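Local coordinates for protein esterase (Alcaligenes sp., PDB 1QLW) that probably hydrolyses carboxylic esters, as an alpha/beta hydrolase with a serine nucleophile at its active site, at residues K7-P12 / D89-R94; T81-M86 / Q159-A164; L203-S208 / N296-M301; I223-S228 / S245-V250. All blocks are in the same frame, centred on the assembly; numbering follows the deposited sequence.

Contact 1: residues K7-P12 / D89-R94; sequences KTPAGP and DEYFLR
Pro9 packs its ring against both Tyr91 and Arg94, and this is the closely packed part of the contact. Its CG sits at the edge of the tyrosine ring, 3.7 Å from Tyr91 CE1, the two side chains crossing at about a right angle. Pro9 CB lies 3.9 Å from Arg94 CD. Tyr91 CG is anti to the backbone N (chi1 -170°), which brings the ring alongside Pro9; its OH goes on to Asp311 of helix 306-319. The solvent side is looser and polar. An extended Arg94 chain carries the guanidinium out to the loop, where NH2 gives Gly11 O a 2.8 Å bond lying in the carbonyl plane. NH1 adds only weak bonds, both 3.2 Å long, to Gly11 O and Pro12 O. Glu90, one turn earlier, steadies the group: its OE2 takes Arg94 NE at 2.8 Å and Arg94 NH2 at 3.0 Å, a side-on salt bridge to a single oxygen. Thr14 of the second subunit packs on Pro12. The loop leading to strand 13-23 is thus tied to helix 88-94, the helix of the beta-alpha-beta crossover between parallel strands 65-68 and 99-103 of the alpha/beta hydrolase sheet.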
loop_
_atom_site.group_PDB
_atom_site.type_symbol
_atom_site.label_atom_id
_atom_site.label_comp_id
_atom_site.label_asym_id
_atom_site.label_seq_id
_atom_site.Cartn_x
_atom_site.Cartn_y
_atom_site.Cartn_z
ATOM N N LYS A 7 1.373 -24.654 16.497
ATOM C CA LYS A 7 1.850 -25.093 15.181
ATOM C C LYS A 7 1.291 -24.079 14.179
ATOM O O LYS A 7 0.220 -23.517 14.417
ATOM C CB LYS A 7 1.380 -26.491 14.846
ATOM N N THR A 8 2.059 -23.791 13.143
ATOM C CA THR A 8 1.555 -22.877 12.109
ATOM C C THR A 8 0.401 -23.550 11.380
ATOM O O THR A 8 0.534 -24.682 10.902
ATOM C CB THR A 8 2.660 -22.564 11.084
ATOM O OG1 THR A 8 3.799 -22.051 11.785
ATOM C CG2 THR A 8 2.159 -21.548 10.071
ATOM N N PRO A 9 -0.740 -22.882 11.302
ATOM C CA PRO A 9 -1.894 -23.478 10.636
ATOM C C PRO A 9 -1.564 -23.810 9.192
ATOM O O PRO A 9 -0.972 -22.989 8.494
ATOM C CB PRO A 9 -2.980 -22.432 10.747
ATOM C CG PRO A 9 -2.516 -21.439 11.744
ATOM C CD PRO A 9 -1.024 -21.538 11.842
ATOM N N ALA A 10 -1.939 -25.000 8.753
ATOM C CA ALA A 10 -1.676 -25.450 7.401
ATOM C C ALA A 10 -2.941 -25.372 6.550
ATOM O O ALA A 10 -4.064 -25.167 7.015
ATOM C CB ALA A 10 -1.174 -26.892 7.437
ATOM N N GLY A 11 -2.739 -25.539 5.247
ATOM C CA GLY A 11 -3.827 -25.565 4.300
ATOM C C GLY A 11 -4.375 -24.218 3.868
ATOM O O GLY A 11 -3.865 -23.157 4.222
ATOM N N PRO A 12 -5.448 -24.286 3.086
ATOM C CA PRO A 12 -6.038 -23.087 2.510
ATOM C C PRO A 12 -6.810 -22.252 3.504
ATOM O O PRO A 12 -7.040 -22.643 4.647
ATOM C CB PRO A 12 -6.946 -23.629 1.407
ATOM C CG PRO A 12 -7.318 -24.991 1.875
ATOM C CD PRO A 12 -6.107 -25.519 2.589
ATOM N N ASP A 89 -1.817 -10.732 10.329
ATOM C CA ASP A 89 -3.058 -10.554 9.572
ATOM C C ASP A 89 -3.669 -11.894 9.165
ATOM O O ASP A 89 -4.810 -12.225 9.498
ATOM C CB ASP A 89 -2.660 -9.694 8.391
ATOM C CG ASP A 89 -3.831 -9.391 7.544
ATOM O OD1 ASP A 89 -4.994 -9.525 7.952
ATOM O OD2 ASP A 89 -3.519 -8.979 6.403
ATOM N N GLU A 90 -2.870 -12.743 8.497
ATOM C CA GLU A 90 -3.344 -14.050 8.080
ATOM C C GLU A 90 -3.680 -14.922 9.276
ATOM O O GLU A 90 -4.680 -15.648 9.269
ATOM C CB GLU A 90 -2.276 -14.739 7.227
ATOM C CG GLU A 90 -2.714 -16.119 6.771
ATOM C CD GLU A 90 -1.779 -16.859 5.861
ATOM O OE1 GLU A 90 -0.775 -16.281 5.408
ATOM O OE2 GLU A 90 -2.048 -18.058 5.598
ATOM N N TYR A 91 -2.865 -14.880 10.319
ATOM C CA TYR A 91 -3.121 -15.712 11.493
ATOM C C TYR A 91 -4.445 -15.338 12.141
ATOM O O TYR A 91 -5.253 -16.203 12.502
ATOM C CB TYR A 91 -1.981 -15.601 12.493
ATOM C CG TYR A 91 -2.068 -16.609 13.603
ATOM C CD1 TYR A 91 -1.963 -17.961 13.332
ATOM C CD2 TYR A 91 -2.176 -16.226 14.922
ATOM C CE1 TYR A 91 -1.955 -18.894 14.353
ATOM C CE2 TYR A 91 -2.177 -17.133 15.959
ATOM C CZ TYR A 91 -2.050 -18.477 15.668
ATOM O OH TYR A 91 -2.016 -19.424 16.665
ATOM N N PHE A 92 -4.700 -14.030 12.278
ATOM C CA PHE A 92 -5.946 -13.582 12.886
ATOM C C PHE A 92 -7.139 -14.051 12.059
ATOM O O PHE A 92 -8.150 -14.496 12.621
ATOM C CB PHE A 92 -5.958 -12.062 13.035
ATOM C CG PHE A 92 -5.033 -11.506 14.079
ATOM C CD1 PHE A 92 -4.192 -12.264 14.866
ATOM C CD2 PHE A 92 -5.002 -10.142 14.286
ATOM C CE1 PHE A 92 -3.361 -11.697 15.806
ATOM C CE2 PHE A 92 -4.180 -9.557 15.237
ATOM C CZ PHE A 92 -3.353 -10.344 16.004
ATOM N N LEU A 93 -7.032 -13.973 10.732
ATOM C CA LEU A 93 -8.101 -14.465 9.856
ATOM C C LEU A 93 -8.347 -15.950 10.090
ATOM O O LEU A 93 -9.494 -16.405 10.191
ATOM C CB LEU A 93 -7.715 -14.255 8.391
ATOM C CG LEU A 93 -7.631 -12.811 7.959
ATOM C CD1 LEU A 93 -6.989 -12.699 6.595
ATOM C CD2 LEU A 93 -9.018 -12.194 7.935
ATOM N N ARG A 94 -7.272 -16.735 10.196
ATOM C CA ARG A 94 -7.359 -18.175 10.421
ATOM C C ARG A 94 -7.943 -18.499 11.787
ATOM O O ARG A 94 -8.564 -19.547 11.975
ATOM C CB ARG A 94 -5.992 -18.827 10.225
ATOM C CG ARG A 94 -5.575 -18.854 8.766
ATOM C CD ARG A 94 -4.198 -19.477 8.597
ATOM N NE ARG A 94 -3.813 -19.545 7.189
ATOM C CZ ARG A 94 -4.131 -20.539 6.370
ATOM N NH1 ARG A 94 -4.848 -21.576 6.780
ATOM N NH2 ARG A 94 -3.748 -20.456 5.107
#

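Contact 2: residues T81-M86 / Q159-A164; sequences TPDGRM and QFPVQA
Asp83 and Ala164 bring the backbones together, Asp83 CA to Ala164 CA 5.3 Å, where a type I turn from Thr81 to Gly84 abuts a loop that makes an inverse gamma turn at Pro161. No direct hydrogen bond joins the two segments; they meet through carbon contacts and one water. Asp83 CB rests on Ala164 CB at 3.7 Å, and the Asp83 and Pro161 side chains cross at about a right angle, with Asp83 OD1 3.5 Å from Pro161 CG. Asp83 CG lies between its backbone N and carbonyl carbon (chi1 64°), a rotation that turns the carboxylate back over its own turn. There Thr81 OG1 donates to OD1 from above the carboxylate plane, and Arg85 NE makes a nearly straight 2.8 Å salt bridge to Asp83 OD2 on its syn side. The acid is therefore held from several directions while the carboxylate rests against Pro161 CB and CG. Arg85 NH2 adds an edge-on approach to the proline, 3.9 Å from Pro161 CG. Toward the outside, the water accepts from Gln163 NE2 (2.9 Å) and donates to Asp83 OD2 (2.8 Å), bridging an amide and a carboxylate whose planes are almost perpendicular. Deeper in, Pro82 CG meets Phe160 CZ at 4.2 Å. The turn lies between strand 65-68 and helix 88-94. Its partner ends at the N-cap of helix 165-171, whose Glu167 and Gln171 touch Pro82, while Arg85 binds the carbonyls of Gln302 and Asp303 ahead of helix 306-319.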
loop_
_atom_site.group_PDB
_atom_site.type_symbol
_atom_site.label_atom_id
_atom_site.label_comp_id
_atom_site.label_asym_id
_atom_site.label_seq_id
_atom_site.Cartn_x
_atom_site.Cartn_y
_atom_site.Cartn_z
ATOM N N THR A 81 5.912 -12.186 7.042
ATOM C CA THR A 81 7.093 -11.657 7.726
ATOM C C THR A 81 8.234 -11.492 6.737
ATOM O O THR A 81 8.251 -12.066 5.642
ATOM C CB THR A 81 7.543 -12.584 8.875
ATOM O OG1 THR A 81 8.041 -13.815 8.316
ATOM C CG2 THR A 81 6.384 -12.885 9.833
ATOM N N PRO A 82 9.282 -10.747 7.116
ATOM C CA PRO A 82 10.430 -10.564 6.218
ATOM C C PRO A 82 11.064 -11.857 5.758
ATOM O O PRO A 82 11.579 -11.934 4.632
ATOM C CB PRO A 82 11.388 -9.703 7.047
ATOM C CG PRO A 82 10.470 -8.878 7.899
ATOM C CD PRO A 82 9.341 -9.808 8.266
ATOM N N ASP A 83 11.053 -12.905 6.585
ATOM C CA ASP A 83 11.601 -14.205 6.257
ATOM C C ASP A 83 10.585 -15.179 5.687
ATOM O O ASP A 83 10.892 -16.372 5.555
ATOM C CB ASP A 83 12.343 -14.820 7.438
ATOM C CG ASP A 83 11.454 -15.106 8.627
ATOM O OD1 ASP A 83 10.579 -14.278 8.958
ATOM O OD2 ASP A 83 11.651 -16.173 9.250
ATOM N N GLY A 84 9.404 -14.712 5.313
ATOM C CA GLY A 84 8.470 -15.513 4.546
ATOM C C GLY A 84 7.429 -16.276 5.320
ATOM O O GLY A 84 6.729 -17.106 4.720
ATOM N N ARG A 85 7.281 -16.038 6.609
ATOM C CA ARG A 85 6.337 -16.769 7.429
ATOM C C ARG A 85 5.004 -16.027 7.523
ATOM O O ARG A 85 4.860 -14.846 7.235
ATOM C CB ARG A 85 6.920 -16.982 8.832
ATOM C CG ARG A 85 8.101 -17.940 8.842
ATOM C CD ARG A 85 8.669 -18.101 10.242
ATOM N NE ARG A 85 9.352 -16.870 10.654
ATOM C CZ ARG A 85 8.873 -15.991 11.522
ATOM N NH1 ARG A 85 7.800 -16.212 12.265
ATOM N NH2 ARG A 85 9.557 -14.861 11.676
ATOM N N MET A 86 4.014 -16.754 8.016
ATOM C CA MET A 86 2.692 -16.202 8.255
ATOM C C MET A 86 2.782 -15.033 9.242
ATOM O O MET A 86 3.433 -15.107 10.292
ATOM C CB MET A 86 1.811 -17.310 8.863
ATOM C CG MET A 86 0.350 -16.914 8.948
ATOM S SD MET A 86 -0.666 -18.212 9.666
ATOM C CE MET A 86 -0.502 -19.496 8.420
ATOM N N GLN A 159 14.632 -12.988 18.984
ATOM C CA GLN A 159 13.605 -13.678 18.209
ATOM C C GLN A 159 13.465 -13.104 16.799
ATOM O O GLN A 159 12.779 -13.715 15.979
ATOM C CB GLN A 159 12.255 -13.587 18.917
ATOM C CG GLN A 159 12.173 -14.329 20.233
ATOM C CD GLN A 159 11.911 -15.803 20.123
ATOM O OE1 GLN A 159 11.739 -16.343 19.025
ATOM N NE2 GLN A 159 11.772 -16.418 21.290
ATOM N N PHE A 160 14.059 -11.953 16.513
ATOM C CA PHE A 160 13.849 -11.418 15.167
ATOM C C PHE A 160 14.668 -12.215 14.178
ATOM O O PHE A 160 15.824 -12.540 14.466
ATOM C CB PHE A 160 14.276 -9.928 15.093
ATOM C CG PHE A 160 13.837 -9.370 13.766
ATOM C CD1 PHE A 160 12.525 -8.941 13.574
ATOM C CD2 PHE A 160 14.702 -9.312 12.697
ATOM C CE1 PHE A 160 12.108 -8.495 12.325
ATOM C CE2 PHE A 160 14.291 -8.888 11.440
ATOM C CZ PHE A 160 12.987 -8.481 11.268
ATOM N N PRO A 161 14.122 -12.522 12.995
ATOM C CA PRO A 161 14.867 -13.253 11.966
ATOM C C PRO A 161 15.875 -12.315 11.290
ATOM O O PRO A 161 15.680 -11.849 10.159
ATOM C CB PRO A 161 13.790 -13.714 11.002
ATOM C CG PRO A 161 12.747 -12.633 11.096
ATOM C CD PRO A 161 12.736 -12.263 12.568
ATOM N N VAL A 162 16.996 -12.062 11.975
ATOM C CA VAL A 162 17.992 -11.123 11.500
ATOM C C VAL A 162 18.645 -11.554 10.208
ATOM O O VAL A 162 19.145 -10.697 9.471
ATOM C CB VAL A 162 19.052 -10.770 12.566
ATOM C CG1 VAL A 162 18.463 -9.976 13.723
ATOM C CG2 VAL A 162 19.736 -12.030 13.050
ATOM N N GLN A 163 18.589 -12.835 9.842
ATOM C CA GLN A 163 19.039 -13.261 8.522
ATOM C C GLN A 163 18.241 -12.617 7.401
ATOM O O GLN A 163 18.724 -12.571 6.263
ATOM C CB GLN A 163 18.998 -14.779 8.390
ATOM C CG GLN A 163 17.661 -15.429 8.196
ATOM C CD GLN A 163 16.759 -15.621 9.377
ATOM O OE1 GLN A 163 17.007 -15.136 10.480
ATOM N NE2 GLN A 163 15.663 -16.351 9.170
ATOM N N ALA A 164 17.048 -12.137 7.694
ATOM C CA ALA A 164 16.171 -11.483 6.734
ATOM C C ALA A 164 16.137 -9.983 6.946
ATOM O O ALA A 164 15.175 -9.309 6.573
ATOM C CB ALA A 164 14.771 -12.085 6.804
HETATM O O HOH W 1 13.532 -17.405 10.898
#

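Contact 3: residues L203-S208 / N296-M301; sequences LSHSQS and NSHMMM. With SO4 (sulfate ion), chain D.
His205 and His298 lie against each other as an offset stack, centroids 4.3 Å apart and planes at 26°. The overlap is partial: His205 NE2 sits over the rim of the His298 ring and donates past it to His298 O at 2.9 Å, tilted out of the carbonyl plane. This side-chain-to-backbone bond fixes the rotation of the His205 ring and ties it to the loop carrying His298. On the face of His205 turned from His298, the Met301 chain bends at both chi2 and chi3 to set its methyl over the ring centre, a CH-pi contact with CE 3.5 Å from the centroid. Ser206 CB lies over the opposite face, and Met299 SD comes in at the edge, 3.8 Å from His205 CE1. His298 turns an edge to Ser206: its NE2 is 2.8 Å from Ser206 OG, and its ND1 is hydrogen-bonded to Glu230. Ser206 OG also donates to sulfate O2 at 2.8 Å; this anion, probably from the crystallisation liquor, is bound by Arg265 as well. Ser206 has a positive phi (57°) with psi -116°, in a sharp turn between strand 200-205 and helix 211-218. That turn is the nucleophile elbow of alpha/beta hydrolases, and Ser206, His298 and Glu230 are arranged as in a Ser-His-Glu catalytic triad.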
loop_
_atom_site.group_PDB
_atom_site.type_symbol
_atom_site.label_atom_id
_atom_site.label_comp_id
_atom_site.label_asym_id
_atom_site.label_seq_id
_atom_site.Cartn_x
_atom_site.Cartn_y
_atom_site.Cartn_z
ATOM N N LEU A 203 -5.658 -2.341 17.362
ATOM C CA LEU A 203 -4.341 -2.873 17.704
ATOM C C LEU A 203 -3.293 -2.009 17.013
ATOM O O LEU A 203 -3.236 -1.927 15.793
ATOM C CB LEU A 203 -4.245 -4.334 17.304
ATOM C CG LEU A 203 -3.012 -5.074 17.826
ATOM C CD1 LEU A 203 -3.283 -6.564 17.904
ATOM C CD2 LEU A 203 -1.801 -4.765 16.983
ATOM N N SER A 204 -2.486 -1.327 17.823
ATOM C CA SER A 204 -1.488 -0.385 17.333
ATOM C C SER A 204 -0.083 -0.753 17.755
ATOM O O SER A 204 0.155 -1.700 18.512
ATOM C CB SER A 204 -1.839 1.028 17.772
ATOM O OG SER A 204 -1.770 1.095 19.182
ATOM N N HIS A 205 0.892 0.020 17.270
ATOM C CA HIS A 205 2.304 -0.293 17.430
ATOM C C HIS A 205 3.142 0.966 17.472
ATOM O O HIS A 205 3.080 1.769 16.545
ATOM C CB HIS A 205 2.764 -1.153 16.225
ATOM C CG HIS A 205 4.161 -1.678 16.298
ATOM N ND1 HIS A 205 4.937 -1.793 15.157
ATOM C CD2 HIS A 205 4.885 -2.121 17.350
ATOM C CE1 HIS A 205 6.097 -2.300 15.578
ATOM N NE2 HIS A 205 6.106 -2.525 16.881
ATOM N N SER A 206 3.966 1.151 18.502
ATOM C CA SER A 206 5.021 2.162 18.469
ATOM C C SER A 206 4.549 3.574 18.202
ATOM O O SER A 206 3.809 4.064 19.058
ATOM C CB SER A 206 6.089 1.673 17.484
ATOM O OG SER A 206 7.344 2.238 17.838
ATOM N N GLN A 207 4.902 4.247 17.108
ATOM C CA GLN A 207 4.375 5.589 16.823
ATOM C C GLN A 207 2.859 5.663 16.910
ATOM O O GLN A 207 2.311 6.685 17.330
ATOM C CB GLN A 207 4.800 5.931 15.387
ATOM C CG GLN A 207 4.209 7.208 14.802
ATOM C CD GLN A 207 4.571 7.210 13.333
ATOM O OE1 GLN A 207 3.893 6.554 12.525
ATOM N NE2 GLN A 207 5.654 7.859 12.960
ATOM N N SER A 208 2.154 4.630 16.456
ATOM C CA SER A 208 0.693 4.648 16.512
ATOM C C SER A 208 0.176 4.091 17.826
ATOM O O SER A 208 -1.049 4.037 18.011
ATOM C CB SER A 208 0.048 3.887 15.362
ATOM O OG SER A 208 0.358 2.507 15.495
ATOM N N ASN A 296 12.068 -11.259 22.499
ATOM C CA ASN A 296 11.283 -10.534 21.507
ATOM C C ASN A 296 11.826 -9.132 21.279
ATOM O O ASN A 296 12.194 -8.421 22.197
ATOM C CB ASN A 296 9.802 -10.484 21.868
ATOM C CG ASN A 296 9.119 -11.796 21.555
ATOM O OD1 ASN A 296 8.896 -12.619 22.448
ATOM N ND2 ASN A 296 8.808 -11.979 20.267
ATOM N N SER A 297 11.806 -8.783 19.987
ATOM C CA SER A 297 12.228 -7.466 19.551
ATOM C C SER A 297 11.033 -6.520 19.549
ATOM O O SER A 297 9.886 -6.895 19.829
ATOM C CB SER A 297 12.811 -7.544 18.143
ATOM O OG SER A 297 11.802 -7.714 17.151
ATOM N N HIS A 298 11.290 -5.280 19.121
ATOM C CA HIS A 298 10.175 -4.353 18.924
ATOM C C HIS A 298 9.232 -4.808 17.811
ATOM O O HIS A 298 8.052 -4.476 17.818
ATOM C CB HIS A 298 10.760 -2.990 18.558
ATOM C CG HIS A 298 9.760 -1.914 18.353
ATOM N ND1 HIS A 298 8.875 -1.511 19.337
ATOM C CD2 HIS A 298 9.498 -1.130 17.282
ATOM C CE1 HIS A 298 8.114 -0.541 18.851
ATOM N NE2 HIS A 298 8.505 -0.258 17.613
ATOM N N MET A 299 9.767 -5.549 16.845
ATOM C CA MET A 299 9.004 -6.066 15.723
ATOM C C MET A 299 8.448 -7.446 16.052
ATOM O O MET A 299 8.538 -8.391 15.255
ATOM C CB MET A 299 9.875 -6.094 14.468
ATOM C CG MET A 299 10.390 -4.741 14.035
ATOM S SD MET A 299 9.144 -3.528 13.634
ATOM C CE MET A 299 8.295 -4.318 12.274
ATOM N N MET A 300 7.791 -7.560 17.210
ATOM C CA MET A 300 7.428 -8.886 17.725
ATOM C C MET A 300 6.396 -9.600 16.857
ATOM O O MET A 300 6.314 -10.829 16.887
ATOM C CB MET A 300 6.985 -8.802 19.176
ATOM C CG MET A 300 5.683 -8.040 19.355
ATOM S SD MET A 300 5.192 -7.963 21.104
ATOM C CE MET A 300 6.468 -6.848 21.716
ATOM N N MET A 301 5.601 -8.859 16.084
ATOM C CA MET A 301 4.666 -9.450 15.139
ATOM C C MET A 301 5.373 -10.134 13.973
ATOM O O MET A 301 4.756 -10.914 13.245
ATOM C CB MET A 301 3.650 -8.434 14.624
ATOM C CG MET A 301 4.168 -7.354 13.691
ATOM S SD MET A 301 5.368 -6.191 14.386
ATOM C CE MET A 301 4.280 -5.322 15.547
HETATM S S SO4 D . 7.874 6.139 18.220
HETATM O O1 SO4 D . 9.212 6.702 18.653
HETATM O O2 SO4 D . 7.764 4.768 18.854
HETATM O O3 SO4 D . 7.884 6.040 16.729
HETATM O O4 SO4 D . 6.766 6.971 18.752
#

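Contact 4: residues I223-S228 / S245-V250; sequences ITAIVS and SIPVLV
Ile226 pairs with Val248 and Ser228 with Val250 on one face of a flat ribbon of peptide groups, while Val227 and Leu249 share the other. The ribbon is a pair of adjacent parallel strands in the central sheet of the alpha/beta hydrolase fold, with axes 5° apart. Helices 211-218 and 263-278 pack on the Ile226 and Val248 face; helix 306-319 packs on Val227 and Leu249 with Trp316. Between the facing edges run three nearly straight bonds: Ile226 N to Pro247 O (3.0 Å), Leu249 N to Ile226 O (2.9 Å) and Ser228 N to Leu249 O (2.8 Å). Side chains touch along the ladder. Val227 CG1 reaches Leu249 CD2 at 4.2 Å. Ile246 sends its CG2 branch, anti to the backbone N, between Ile223 and Ile226, 3.9 Å from Ile226 CG1. Pro247 has no N-H to offer Thr224 O; its ring CD lies 3.4 Å from that oxygen instead, and a water links the two segments by donating to both Thr224 O (3.0 Å) and Ser245 O (3.1 Å).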
loop_
_atom_site.group_PDB
_atom_site.type_symbol
_atom_site.label_atom_id
_atom_site.label_comp_id
_atom_site.label_asym_id
_atom_site.label_seq_id
_atom_site.Cartn_x
_atom_site.Cartn_y
_atom_site.Cartn_z
ATOM N N ILE A 223 -15.400 1.474 19.883
ATOM C CA ILE A 223 -14.091 0.981 20.298
ATOM C C ILE A 223 -14.285 -0.080 21.361
ATOM O O ILE A 223 -14.616 0.219 22.516
ATOM C CB ILE A 223 -13.181 2.107 20.800
ATOM C CG1 ILE A 223 -13.084 3.166 19.702
ATOM C CG2 ILE A 223 -11.815 1.561 21.201
ATOM C CD1 ILE A 223 -12.269 4.372 20.053
ATOM N N THR A 224 -14.089 -1.334 21.007
ATOM C CA THR A 224 -14.411 -2.446 21.896
ATOM C C THR A 224 -13.301 -2.720 22.885
ATOM O O THR A 224 -13.572 -3.026 24.047
ATOM C CB THR A 224 -14.678 -3.689 21.012
ATOM O OG1 THR A 224 -15.661 -3.361 20.024
ATOM C CG2 THR A 224 -15.115 -4.873 21.844
ATOM N N ALA A 225 -12.075 -2.626 22.426
ATOM C CA ALA A 225 -10.905 -2.899 23.228
ATOM C C ALA A 225 -9.697 -2.310 22.501
ATOM O O ALA A 225 -9.781 -2.050 21.298
ATOM C CB ALA A 225 -10.691 -4.396 23.434
ATOM N N ILE A 226 -8.616 -2.104 23.233
ATOM C CA ILE A 226 -7.383 -1.572 22.667
ATOM C C ILE A 226 -6.227 -2.483 23.042
ATOM O O ILE A 226 -6.075 -2.803 24.218
ATOM C CB ILE A 226 -7.109 -0.133 23.141
ATOM C CG1 ILE A 226 -8.225 0.806 22.700
ATOM C CG2 ILE A 226 -5.729 0.332 22.725
ATOM C CD1 ILE A 226 -8.184 2.166 23.343
ATOM N N VAL A 227 -5.421 -2.816 22.042
ATOM C CA VAL A 227 -4.175 -3.532 22.222
ATOM C C VAL A 227 -3.062 -2.637 21.672
ATOM O O VAL A 227 -3.164 -2.223 20.518
ATOM C CB VAL A 227 -4.145 -4.901 21.538
ATOM C CG1 VAL A 227 -2.793 -5.581 21.709
ATOM C CG2 VAL A 227 -5.286 -5.787 22.023
ATOM N N SER A 228 -2.055 -2.324 22.471
ATOM C CA SER A 228 -0.975 -1.448 21.998
ATOM C C SER A 228 0.339 -2.188 22.203
ATOM O O SER A 228 0.682 -2.515 23.340
ATOM C CB SER A 228 -1.083 -0.118 22.739
ATOM O OG SER A 228 -0.211 0.892 22.324
ATOM N N SER A 245 -14.232 2.103 30.427
ATOM C CA SER A 245 -15.103 1.061 29.924
ATOM C C SER A 245 -14.477 0.326 28.745
ATOM O O SER A 245 -15.140 -0.555 28.189
ATOM C CB SER A 245 -16.468 1.626 29.507
ATOM O OG SER A 245 -17.228 1.876 30.683
ATOM N N ILE A 246 -13.239 0.631 28.383
ATOM C CA ILE A 246 -12.591 -0.032 27.247
ATOM C C ILE A 246 -11.425 -0.855 27.772
ATOM O O ILE A 246 -10.448 -0.261 28.243
ATOM C CB ILE A 246 -12.079 1.019 26.240
ATOM C CG1 ILE A 246 -13.237 1.837 25.664
ATOM C CG2 ILE A 246 -11.315 0.358 25.104
ATOM C CD1 ILE A 246 -12.811 3.093 24.942
ATOM N N PRO A 247 -11.467 -2.171 27.715
ATOM C CA PRO A 247 -10.330 -2.975 28.185
ATOM C C PRO A 247 -9.098 -2.652 27.355
ATOM O O PRO A 247 -9.178 -2.477 26.136
ATOM C CB PRO A 247 -10.798 -4.407 28.043
ATOM C CG PRO A 247 -12.287 -4.346 27.959
ATOM C CD PRO A 247 -12.584 -3.027 27.274
ATOM N N VAL A 248 -7.949 -2.634 28.035
ATOM C CA VAL A 248 -6.676 -2.294 27.428
ATOM C C VAL A 248 -5.588 -3.310 27.743
ATOM O O VAL A 248 -5.411 -3.706 28.884
ATOM C CB VAL A 248 -6.185 -0.921 27.941
ATOM C CG1 VAL A 248 -4.786 -0.584 27.456
ATOM C CG2 VAL A 248 -7.172 0.191 27.611
ATOM N N LEU A 249 -4.864 -3.689 26.679
ATOM C CA LEU A 249 -3.698 -4.537 26.792
ATOM C C LEU A 249 -2.501 -3.817 26.180
ATOM O O LEU A 249 -2.603 -3.393 25.024
ATOM C CB LEU A 249 -3.913 -5.866 26.058
ATOM C CG LEU A 249 -2.725 -6.825 26.075
ATOM C CD1 LEU A 249 -2.435 -7.342 27.478
ATOM C CD2 LEU A 249 -2.978 -8.004 25.141
ATOM N N VAL A 250 -1.423 -3.671 26.930
ATOM C CA VAL A 250 -0.184 -3.082 26.418
ATOM C C VAL A 250 0.855 -4.193 26.477
ATOM O O VAL A 250 1.008 -4.830 27.517
ATOM C CB VAL A 250 0.235 -1.838 27.213
ATOM C CG1 VAL A 250 1.602 -1.351 26.775
ATOM C CG2 VAL A 250 -0.830 -0.750 27.093
HETATM O O HOH W 2 -15.783 -1.594 25.386
#

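Contacts 3 and 4 share the central sheet: strands 200-205 and 223-229 are neighbours, with Ser204 N 2.9 Å from Val227 O, probably hydrogen-bonded, and the contact centres about 15 Å apart. Contact 3 holds the likely active site with its sulfate. Contact 2 flanks the loop that carries His298, Phe160 CD1 lying 3.8 Å from Ser297 OG. Contact 1 is more peripheral, its centre about 20 Å from that of contact 3, yet Phe92 CE2 touches Leu203 CD1 at 4.1 Å. Met86 joins contacts 1 and 2, its CE 3.5 Å from Pro9 O. Contacts 2 and 4 stand farthest apart, with centres about 28 Å apart and contact 3 touching both.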